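Peptidase S15/CocE/NonD (Thaumarchaeota archaeon SCGC AB-539-E09, PDB 4PF1) probably acts as a serine aminopeptidase of the S15 family, using an alpha/beta-hydrolase catalytic domain to cleave residues from the amino ends of peptides. Local coordinates at residues G292-Y300 with T452-D460; P325-A335 with F343-R352. All coordinates share one frame; numbering follows the deposited sequence.

Contact 1: residues G292-Y300 with T452-D460; sequences GLFDQEDIY and TWGEWLVDD
Gln296 and Glu297 take hold of Trp453 from two directions, one over its face and one at its edge. Gln296 CG lies 3.6 Å from the centroid of the five-membered ring of Trp453, a CH-pi contact made possible by a first torsion (chi1 76°) that sets CG between the backbone N and the carbonyl carbon. The chain then bends at chi2, its amide stands steeply to the indole, and OE1 accepts a hydrogen bond from the backbone N of His328. Glu297 instead stays extended beyond CG, and its OE1 offers the anti lone pair to Trp453 NE1 at 2.9 Å, nearly in the indole plane. Loop 292-300, which follows strand 287-292 of the alpha/beta-hydrolase sheet, carries Asp295, probably the acid of a Ser-His-Asp triad; its OD1 accepts from Glu297 N in an Asx turn and from Asp298 N in an Asx motif, while OD2 is hydrogen-bonded to His328 ND1. Leu457 CD1 meets Ile299 CD1 tip to tip at 3.7 Å. Val458 CG1 covers one face of the Phe294 ring, 3.8 Å from its centroid, with Leu293 CB over the other. A water joins Phe294 O to Gly454 O and Leu457 N, and a second links Gln296 O to Trp456 NE1.

Contact 2: residues P325-A335 with F343-R352; sequences PWNHGQGRRDA and FEGDTGGWFR
The Phe343 ring carries Pro325 CB over the centre of one face, 3.8 Å from its centroid in a CH-pi contact, while Ala335 O lies at its edge. Trp326 is sandwiched within its own segment, Gly331 CA over one face and Pro325 CD over the opposite one, and has Thr347 O at its edge. The Arg352 guanidinium lies between Arg332 O and Gly349 CA, with Gly331 O and Arg333 O in its plane. Its NH1 donates to both carbonyls, at 3.0 Å from Arg333 O and in a more bent bond to Gly331 O; the chain folds at chi3 (-51°), and NH2 forms a salt bridge with Asp92. Replacing Arg352 by an alanine removes the guanidinium and is likely to leave the two carbonyls without their shared donor and to cost Asp92 a salt-bridge partner.

Where helix 347-365 begins, Asp346 is the N-cap: OD1 accepts from Gly349 N at 3.0 Å and from Ala335 N at 2.8 Å, the two donors arriving from opposite faces of the carboxylate. Thr347 OG1 receives Trp326 NE1 at 2.9 Å and donates to Ala335 O at 2.8 Å, on a lone pair in the carbonyl plane; Thr347 N reaches the same oxygen from above that plane. Gly348 lies so close to Arg333 O and Gln330 O that a CB would clash. The segment bearing His328, the probable triad histidine, is thus held mainly by its own backbone N-H and C=O groups, met by side chains at the helix start, and the N-cap carboxylate would probably be favoured as an anion by its two N-H donors.

Overall arrangement
From the N terminus, the chain completes strand 287-292 and enters the 292-300 loop, the first half of contact 1. After helix 301-309 and strand 319-324 it reaches 325-335, which contact 2 joins to the start of helix 347-365 across a short excursion through strands 337-338 and 341-342. The partner of the first loop, 452-460, comes only after strands 375-379 and 384-388 of the central sheet and the first strands of the C-terminal region, so contact 1 closes a long loop that encloses contact 2 and ties the catalytic domain to that region. The contacts lie about 13 Å apart between centres and meet directly: Phe294 N lies 2.9 Å from Trp326 O, a probable hydrogen bond between adjacent loops carrying the likely triad acid and histidine.

Contact 1: residues G292-Y300 with T452-D460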
loop_
_atom_site.group_PDB
_atom_site.type_symbol
_atom_site.label_atom_id
_atom_site.label_comp_id
_atom_site.label_asym_id
_atom_site.label_seq_id
_atom_site.Cartn_x
_atom_site.Cartn_y
_atom_site.Cartn_z
ATOM N N GLY A 292 -10.036 -7.238 -26.810
ATOM C CA GLY A 292 -9.611 -6.174 -25.912
ATOM C C GLY A 292 -8.700 -5.175 -26.589
ATOM O O GLY A 292 -7.772 -5.565 -27.306
ATOM N N LEU A 293 -8.945 -3.878 -26.345
ATOM C CA LEU A 293 -8.158 -2.770 -26.910
ATOM C C LEU A 293 -6.701 -2.784 -26.434
ATOM O O LEU A 293 -5.815 -2.348 -27.170
ATOM C CB LEU A 293 -8.793 -1.405 -26.547
ATOM C CG LEU A 293 -10.061 -0.993 -27.318
ATOM C CD1 LEU A 293 -10.734 0.199 -26.650
ATOM C CD2 LEU A 293 -9.743 -0.644 -28.772
ATOM N N PHE A 294 -6.457 -3.262 -25.205
ATOM C CA PHE A 294 -5.117 -3.250 -24.619
ATOM C C PHE A 294 -4.601 -4.670 -24.322
ATOM O O PHE A 294 -3.785 -4.859 -23.415
ATOM C CB PHE A 294 -5.110 -2.372 -23.348
ATOM C CG PHE A 294 -5.747 -1.012 -23.538
ATOM C CD1 PHE A 294 -5.172 -0.066 -24.382
ATOM C CD2 PHE A 294 -6.937 -0.687 -22.894
ATOM C CE1 PHE A 294 -5.773 1.184 -24.571
ATOM C CE2 PHE A 294 -7.528 0.569 -23.071
ATOM C CZ PHE A 294 -6.944 1.495 -23.912
ATOM N N ASP A 295 -5.034 -5.651 -25.130
ATOM C CA ASP A 295 -4.617 -7.045 -25.019
ATOM C C ASP A 295 -3.113 -7.177 -25.319
ATOM O O ASP A 295 -2.699 -7.060 -26.471
ATOM C CB ASP A 295 -5.445 -7.924 -25.973
ATOM C CG ASP A 295 -5.403 -9.399 -25.641
ATOM O OD1 ASP A 295 -4.290 -9.943 -25.486
ATOM O OD2 ASP A 295 -6.475 -10.002 -25.516
ATOM N N GLN A 296 -2.302 -7.430 -24.270
ATOM C CA GLN A 296 -0.841 -7.530 -24.362
ATOM C C GLN A 296 -0.359 -8.898 -24.912
ATOM O O GLN A 296 0.855 -9.125 -25.002
ATOM C CB GLN A 296 -0.204 -7.233 -22.983
ATOM C CG GLN A 296 -0.303 -8.377 -21.943
ATOM C CD GLN A 296 -1.643 -8.531 -21.243
ATOM O OE1 GLN A 296 -2.641 -7.883 -21.574
ATOM N NE2 GLN A 296 -1.698 -9.437 -20.270
ATOM N N GLU A 297 -1.293 -9.792 -25.302
ATOM C CA GLU A 297 -0.908 -11.111 -25.799
ATOM C C GLU A 297 -1.505 -11.435 -27.172
ATOM O O GLU A 297 -0.781 -11.943 -28.030
ATOM C CB GLU A 297 -1.275 -12.201 -24.783
ATOM C CG GLU A 297 -0.384 -12.180 -23.546
ATOM C CD GLU A 297 -0.479 -13.364 -22.602
ATOM O OE1 GLU A 297 0.135 -13.295 -21.512
ATOM O OE2 GLU A 297 -1.140 -14.367 -22.954
ATOM N N ASP A 298 -2.809 -11.167 -27.382
ATOM C CA ASP A 298 -3.486 -11.478 -28.653
ATOM C C ASP A 298 -4.328 -10.285 -29.137
ATOM O O ASP A 298 -5.558 -10.370 -29.194
ATOM C CB ASP A 298 -4.358 -12.744 -28.504
ATOM C CG ASP A 298 -3.567 -13.983 -28.144
ATOM O OD1 ASP A 298 -2.984 -14.595 -29.053
ATOM O OD2 ASP A 298 -3.535 -14.336 -26.954
ATOM N N ILE A 299 -3.649 -9.176 -29.498
ATOM C CA ILE A 299 -4.285 -7.924 -29.940
ATOM C C ILE A 299 -4.685 -7.949 -31.445
ATOM O O ILE A 299 -5.432 -7.074 -31.895
ATOM C CB ILE A 299 -3.341 -6.722 -29.617
ATOM C CG1 ILE A 299 -4.132 -5.414 -29.406
ATOM C CG2 ILE A 299 -2.198 -6.572 -30.643
ATOM C CD1 ILE A 299 -3.527 -4.472 -28.403
ATOM N N TYR A 300 -4.189 -8.941 -32.203
ATOM C CA TYR A 300 -4.411 -9.063 -33.650
ATOM C C TYR A 300 -5.635 -9.932 -33.991
ATOM O O TYR A 300 -6.404 -9.593 -34.899
ATOM C CB TYR A 300 -3.140 -9.660 -34.302
ATOM C CG TYR A 300 -3.263 -10.019 -35.767
ATOM C CD1 TYR A 300 -2.901 -9.114 -36.759
ATOM C CD2 TYR A 300 -3.641 -11.300 -36.160
ATOM C CE1 TYR A 300 -2.994 -9.445 -38.109
ATOM C CE2 TYR A 300 -3.757 -11.636 -37.507
ATOM C CZ TYR A 300 -3.423 -10.708 -38.479
ATOM O OH TYR A 300 -3.493 -11.047 -39.806
ATOM N N THR A 452 3.373 -6.698 -13.633
ATOM C CA THR A 452 2.330 -5.770 -14.091
ATOM C C THR A 452 2.219 -5.838 -15.636
ATOM O O THR A 452 1.802 -4.866 -16.272
ATOM C CB THR A 452 2.597 -4.337 -13.582
ATOM O OG1 THR A 452 3.848 -3.868 -14.099
ATOM C CG2 THR A 452 2.558 -4.233 -12.052
ATOM N N TRP A 453 2.572 -7.015 -16.219
ATOM C CA TRP A 453 2.564 -7.343 -17.662
ATOM C C TRP A 453 1.202 -7.034 -18.317
ATOM O O TRP A 453 1.155 -6.633 -19.486
ATOM C CB TRP A 453 2.944 -8.835 -17.845
ATOM C CG TRP A 453 2.510 -9.502 -19.124
ATOM C CD1 TRP A 453 1.519 -10.430 -19.260
ATOM C CD2 TRP A 453 3.182 -9.447 -20.392
ATOM N NE1 TRP A 453 1.502 -10.923 -20.545
ATOM C CE2 TRP A 453 2.498 -10.320 -21.267
ATOM C CE3 TRP A 453 4.269 -8.703 -20.892
ATOM C CZ2 TRP A 453 2.851 -10.458 -22.617
ATOM C CZ3 TRP A 453 4.614 -8.839 -22.226
ATOM C CH2 TRP A 453 3.914 -9.712 -23.072
ATOM N N GLY A 454 0.126 -7.205 -17.547
ATOM C CA GLY A 454 -1.235 -6.944 -17.998
ATOM C C GLY A 454 -1.555 -5.476 -18.184
ATOM O O GLY A 454 -2.516 -5.142 -18.876
ATOM N N GLU A 455 -0.742 -4.580 -17.584
ATOM C CA GLU A 455 -0.957 -3.130 -17.653
ATOM C C GLU A 455 0.018 -2.425 -18.616
ATOM O O GLU A 455 -0.133 -1.228 -18.851
ATOM C CB GLU A 455 -0.803 -2.492 -16.246
ATOM C CG GLU A 455 -1.438 -3.259 -15.094
ATOM C CD GLU A 455 -1.220 -2.670 -13.708
ATOM O OE1 GLU A 455 -1.972 -3.048 -12.782
ATOM O OE2 GLU A 455 -0.299 -1.836 -13.542
ATOM N N TRP A 456 1.015 -3.152 -19.154
ATOM C CA TRP A 456 2.117 -2.590 -19.940
ATOM C C TRP A 456 1.702 -1.802 -21.199
ATOM O O TRP A 456 2.363 -0.813 -21.510
ATOM C CB TRP A 456 3.172 -3.669 -20.260
ATOM C CG TRP A 456 3.257 -4.183 -21.672
ATOM C CD1 TRP A 456 2.836 -5.402 -22.117
ATOM C CD2 TRP A 456 4.034 -3.615 -22.738
ATOM N NE1 TRP A 456 3.236 -5.595 -23.420
ATOM C CE2 TRP A 456 3.958 -4.505 -23.832
ATOM C CE3 TRP A 456 4.749 -2.413 -22.892
ATOM C CZ2 TRP A 456 4.549 -4.224 -25.069
ATOM C CZ3 TRP A 456 5.335 -2.137 -24.117
ATOM C CH2 TRP A 456 5.241 -3.038 -25.186
ATOM N N LEU A 457 0.604 -2.176 -21.881
ATOM C CA LEU A 457 0.211 -1.461 -23.100
ATOM C C LEU A 457 -0.339 -0.037 -22.842
ATOM O O LEU A 457 -0.508 0.720 -23.803
ATOM C CB LEU A 457 -0.768 -2.278 -23.957
ATOM C CG LEU A 457 -0.139 -3.446 -24.745
ATOM C CD1 LEU A 457 -1.164 -4.105 -25.624
ATOM C CD2 LEU A 457 1.048 -2.982 -25.600
ATOM N N VAL A 458 -0.560 0.348 -21.563
ATOM C CA VAL A 458 -0.992 1.712 -21.223
ATOM C C VAL A 458 0.129 2.442 -20.433
ATOM O O VAL A 458 -0.112 3.503 -19.856
ATOM C CB VAL A 458 -2.380 1.792 -20.506
ATOM C CG1 VAL A 458 -3.491 1.256 -21.401
ATOM C CG2 VAL A 458 -2.374 1.083 -19.153
ATOM N N ASP A 459 1.369 1.893 -20.471
ATOM C CA ASP A 459 2.545 2.468 -19.800
ATOM C C ASP A 459 2.829 3.901 -20.247
ATOM O O ASP A 459 2.606 4.248 -21.409
ATOM C CB ASP A 459 3.797 1.621 -20.096
ATOM C CG ASP A 459 4.151 0.555 -19.077
ATOM O OD1 ASP A 459 3.354 0.338 -18.136
ATOM O OD2 ASP A 459 5.224 -0.064 -19.221
ATOM N N ASP A 460 3.373 4.714 -19.326
ATOM C CA ASP A 460 3.824 6.067 -19.619
ATOM C C ASP A 460 5.064 5.958 -20.508
ATOM O O ASP A 460 5.988 5.210 -20.190
ATOM C CB ASP A 460 4.113 6.833 -18.307
ATOM C CG ASP A 460 4.669 8.236 -18.471
ATOM O OD1 ASP A 460 4.339 8.896 -19.486
ATOM O OD2 ASP A 460 5.384 8.698 -17.560
HETATM O O HOH W 1 -1.870 -4.091 -21.265
HETATM O O HOH W 2 2.526 -7.118 -25.746
#

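Contact 2: residues P325-A335 with F343-R352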
loop_
_atom_site.group_PDB
_atom_site.type_symbol
_atom_site.label_atom_id
_atom_site.label_comp_id
_atom_site.label_asym_id
_atom_site.label_seq_id
_atom_site.Cartn_x
_atom_site.Cartn_y
_atom_site.Cartn_z
ATOM N N PRO A 325 -12.438 -2.145 -23.278
ATOM C CA PRO A 325 -11.174 -1.501 -22.858
ATOM C C PRO A 325 -10.379 -2.450 -21.970
ATOM O O PRO A 325 -10.115 -2.166 -20.794
ATOM C CB PRO A 325 -11.669 -0.276 -22.088
ATOM C CG PRO A 325 -12.946 -0.750 -21.441
ATOM C CD PRO A 325 -13.555 -1.781 -22.376
ATOM N N TRP A 326 -10.040 -3.606 -22.522
ATOM C CA TRP A 326 -9.493 -4.687 -21.740
ATOM C C TRP A 326 -8.113 -5.106 -22.136
ATOM O O TRP A 326 -7.755 -5.077 -23.312
ATOM C CB TRP A 326 -10.429 -5.909 -21.856
ATOM C CG TRP A 326 -11.853 -5.630 -21.469
ATOM C CD1 TRP A 326 -12.286 -4.971 -20.355
ATOM C CD2 TRP A 326 -13.030 -6.083 -22.151
ATOM N NE1 TRP A 326 -13.660 -4.971 -20.309
ATOM C CE2 TRP A 326 -14.145 -5.642 -21.402
ATOM C CE3 TRP A 326 -13.253 -6.827 -23.324
ATOM C CZ2 TRP A 326 -15.464 -5.886 -21.807
ATOM C CZ3 TRP A 326 -14.559 -7.054 -23.732
ATOM C CH2 TRP A 326 -15.648 -6.602 -22.969
ATOM N N ASN A 327 -7.357 -5.589 -21.146
ATOM C CA ASN A 327 -6.095 -6.253 -21.380
ATOM C C ASN A 327 -6.427 -7.718 -21.741
ATOM O O ASN A 327 -7.604 -8.038 -21.947
ATOM C CB ASN A 327 -5.152 -6.123 -20.166
ATOM C CG ASN A 327 -5.578 -6.826 -18.892
ATOM O OD1 ASN A 327 -6.474 -7.665 -18.866
ATOM N ND2 ASN A 327 -4.877 -6.546 -17.812
ATOM N N HIS A 328 -5.431 -8.605 -21.772
ATOM C CA HIS A 328 -5.643 -9.994 -22.165
ATOM C C HIS A 328 -6.756 -10.763 -21.373
ATOM O O HIS A 328 -7.528 -11.497 -21.992
ATOM C CB HIS A 328 -4.333 -10.777 -22.111
ATOM C CG HIS A 328 -4.440 -12.130 -22.722
ATOM N ND1 HIS A 328 -4.982 -12.309 -23.981
ATOM C CD2 HIS A 328 -4.109 -13.335 -22.211
ATOM C CE1 HIS A 328 -4.959 -13.611 -24.196
ATOM N NE2 HIS A 328 -4.431 -14.267 -23.162
ATOM N N GLY A 329 -6.820 -10.602 -20.052
ATOM C CA GLY A 329 -7.780 -11.357 -19.244
ATOM C C GLY A 329 -8.992 -10.622 -18.694
ATOM O O GLY A 329 -9.871 -11.259 -18.103
ATOM N N GLN A 330 -9.074 -9.291 -18.902
ATOM C CA GLN A 330 -10.136 -8.439 -18.335
ATOM C C GLN A 330 -11.555 -8.674 -18.896
ATOM O O GLN A 330 -12.536 -8.364 -18.210
ATOM C CB GLN A 330 -9.769 -6.970 -18.453
ATOM C CG GLN A 330 -9.008 -6.479 -17.233
ATOM C CD GLN A 330 -8.605 -5.033 -17.334
ATOM O OE1 GLN A 330 -8.288 -4.513 -18.411
ATOM N NE2 GLN A 330 -8.566 -4.366 -16.197
ATOM N N GLY A 331 -11.663 -9.215 -20.105
ATOM C CA GLY A 331 -12.962 -9.552 -20.683
ATOM C C GLY A 331 -13.605 -10.726 -19.957
ATOM O O GLY A 331 -14.831 -10.873 -19.963
ATOM N N ARG A 332 -12.766 -11.545 -19.275
ATOM C CA ARG A 332 -13.169 -12.751 -18.543
ATOM C C ARG A 332 -13.198 -12.534 -17.010
ATOM O O ARG A 332 -13.416 -13.488 -16.259
ATOM C CB ARG A 332 -12.223 -13.909 -18.899
ATOM C CG ARG A 332 -12.355 -14.379 -20.338
ATOM C CD ARG A 332 -11.209 -15.283 -20.729
ATOM N NE ARG A 332 -10.039 -14.519 -21.161
ATOM C CZ ARG A 332 -8.803 -15.001 -21.195
ATOM N NH1 ARG A 332 -8.559 -16.251 -20.818
ATOM N NH2 ARG A 332 -7.800 -14.241 -21.609
ATOM N N ARG A 333 -12.997 -11.287 -16.552
ATOM C CA ARG A 333 -13.034 -10.955 -15.124
ATOM C C ARG A 333 -13.538 -9.510 -14.931
ATOM O O ARG A 333 -14.223 -8.980 -15.807
ATOM C CB ARG A 333 -11.644 -11.176 -14.460
ATOM C CG ARG A 333 -10.506 -10.285 -14.991
ATOM C CD ARG A 333 -9.266 -10.399 -14.117
ATOM N NE ARG A 333 -8.148 -9.594 -14.621
ATOM C CZ ARG A 333 -7.909 -8.333 -14.264
ATOM N NH1 ARG A 333 -8.715 -7.713 -13.412
ATOM N NH2 ARG A 333 -6.866 -7.683 -14.763
ATOM N N ASP A 334 -13.225 -8.897 -13.771
ATOM C CA ASP A 334 -13.564 -7.511 -13.467
ATOM C C ASP A 334 -12.667 -6.566 -14.271
ATOM O O ASP A 334 -11.483 -6.862 -14.470
ATOM C CB ASP A 334 -13.409 -7.242 -11.961
ATOM C CG ASP A 334 -12.003 -7.490 -11.448
ATOM O OD1 ASP A 334 -11.537 -8.649 -11.531
ATOM O OD2 ASP A 334 -11.345 -6.513 -11.025
ATOM N N ALA A 335 -13.223 -5.443 -14.746
ATOM C CA ALA A 335 -12.445 -4.464 -15.501
ATOM C C ALA A 335 -12.953 -3.042 -15.255
ATOM O O ALA A 335 -13.539 -2.417 -16.153
ATOM C CB ALA A 335 -12.466 -4.798 -16.982
ATOM N N PHE A 343 -12.329 3.246 -15.924
ATOM C CA PHE A 343 -13.478 3.072 -16.813
ATOM C C PHE A 343 -14.790 3.211 -16.030
ATOM O O PHE A 343 -14.776 3.193 -14.796
ATOM C CB PHE A 343 -13.387 1.714 -17.550
ATOM C CG PHE A 343 -12.022 1.433 -18.156
ATOM C CD1 PHE A 343 -11.420 2.350 -19.017
ATOM C CD2 PHE A 343 -11.334 0.263 -17.853
ATOM C CE1 PHE A 343 -10.150 2.105 -19.551
ATOM C CE2 PHE A 343 -10.064 0.019 -18.388
ATOM C CZ PHE A 343 -9.485 0.937 -19.242
ATOM N N GLU A 344 -15.911 3.417 -16.741
ATOM C CA GLU A 344 -17.204 3.630 -16.093
ATOM C C GLU A 344 -17.813 2.304 -15.619
ATOM O O GLU A 344 -18.588 1.670 -16.341
ATOM C CB GLU A 344 -18.166 4.400 -17.014
ATOM C CG GLU A 344 -17.928 5.901 -17.009
ATOM C CD GLU A 344 -18.332 6.604 -15.726
ATOM O OE1 GLU A 344 -19.544 6.859 -15.544
ATOM O OE2 GLU A 344 -17.437 6.899 -14.902
ATOM N N GLY A 345 -17.433 1.905 -14.406
ATOM C CA GLY A 345 -17.901 0.680 -13.770
ATOM C C GLY A 345 -17.162 -0.557 -14.232
ATOM O O GLY A 345 -16.204 -0.462 -15.008
ATOM N N ASP A 346 -17.606 -1.731 -13.758
ATOM C CA ASP A 346 -17.019 -3.010 -14.149
ATOM C C ASP A 346 -17.507 -3.382 -15.556
ATOM O O ASP A 346 -18.540 -4.040 -15.707
ATOM C CB ASP A 346 -17.348 -4.112 -13.108
ATOM C CG ASP A 346 -16.835 -5.502 -13.455
ATOM O OD1 ASP A 346 -16.029 -5.619 -14.403
ATOM O OD2 ASP A 346 -17.257 -6.470 -12.794
ATOM N N THR A 347 -16.747 -2.949 -16.583
ATOM C CA THR A 347 -17.055 -3.179 -18.002
ATOM C C THR A 347 -17.032 -4.681 -18.359
ATOM O O THR A 347 -17.766 -5.104 -19.252
ATOM C CB THR A 347 -16.079 -2.393 -18.893
ATOM O OG1 THR A 347 -14.752 -2.865 -18.666
ATOM C CG2 THR A 347 -16.147 -0.889 -18.655
ATOM N N GLY A 348 -16.174 -5.446 -17.675
ATOM C CA GLY A 348 -16.039 -6.887 -17.865
ATOM C C GLY A 348 -17.283 -7.617 -17.409
ATOM O O GLY A 348 -17.922 -8.322 -18.199
ATOM N N GLY A 349 -17.658 -7.383 -16.150
ATOM C CA GLY A 349 -18.875 -7.927 -15.550
ATOM C C GLY A 349 -20.140 -7.451 -16.248
ATOM O O GLY A 349 -21.098 -8.220 -16.377
ATOM N N TRP A 350 -20.142 -6.178 -16.733
ATOM C CA TRP A 350 -21.281 -5.606 -17.465
ATOM C C TRP A 350 -21.503 -6.360 -18.776
ATOM O O TRP A 350 -22.646 -6.636 -19.130
ATOM C CB TRP A 350 -21.082 -4.100 -17.749
ATOM C CG TRP A 350 -22.203 -3.490 -18.547
ATOM C CD1 TRP A 350 -23.369 -2.980 -18.062
ATOM C CD2 TRP A 350 -22.293 -3.406 -19.980
ATOM N NE1 TRP A 350 -24.183 -2.584 -19.101
ATOM C CE2 TRP A 350 -23.548 -2.837 -20.289
ATOM C CE3 TRP A 350 -21.432 -3.761 -21.037
ATOM C CZ2 TRP A 350 -23.959 -2.598 -21.608
ATOM C CZ3 TRP A 350 -21.848 -3.541 -22.342
ATOM C CH2 TRP A 350 -23.093 -2.959 -22.618
ATOM N N PHE A 351 -20.412 -6.655 -19.511
ATOM C CA PHE A 351 -20.494 -7.370 -20.783
ATOM C C PHE A 351 -21.039 -8.792 -20.593
ATOM O O PHE A 351 -21.908 -9.212 -21.356
ATOM C CB PHE A 351 -19.122 -7.411 -21.503
ATOM C CG PHE A 351 -19.018 -8.535 -22.514
ATOM C CD1 PHE A 351 -19.719 -8.479 -23.717
ATOM C CD2 PHE A 351 -18.302 -9.691 -22.222
ATOM C CE1 PHE A 351 -19.683 -9.545 -24.615
ATOM C CE2 PHE A 351 -18.267 -10.756 -23.124
ATOM C CZ PHE A 351 -18.956 -10.674 -24.314
ATOM N N ARG A 352 -20.497 -9.543 -19.620
ATOM C CA ARG A 352 -20.903 -10.934 -19.398
ATOM C C ARG A 352 -22.363 -11.054 -18.962
ATOM O O ARG A 352 -23.077 -11.905 -19.492
ATOM C CB ARG A 352 -19.977 -11.636 -18.394
ATOM C CG ARG A 352 -18.612 -11.971 -18.997
ATOM C CD ARG A 352 -17.770 -12.912 -18.134
ATOM N NE ARG A 352 -17.653 -12.470 -16.738
ATOM C CZ ARG A 352 -16.828 -11.515 -16.317
ATOM N NH1 ARG A 352 -16.057 -10.864 -17.180
ATOM N NH2 ARG A 352 -16.786 -11.189 -15.034
#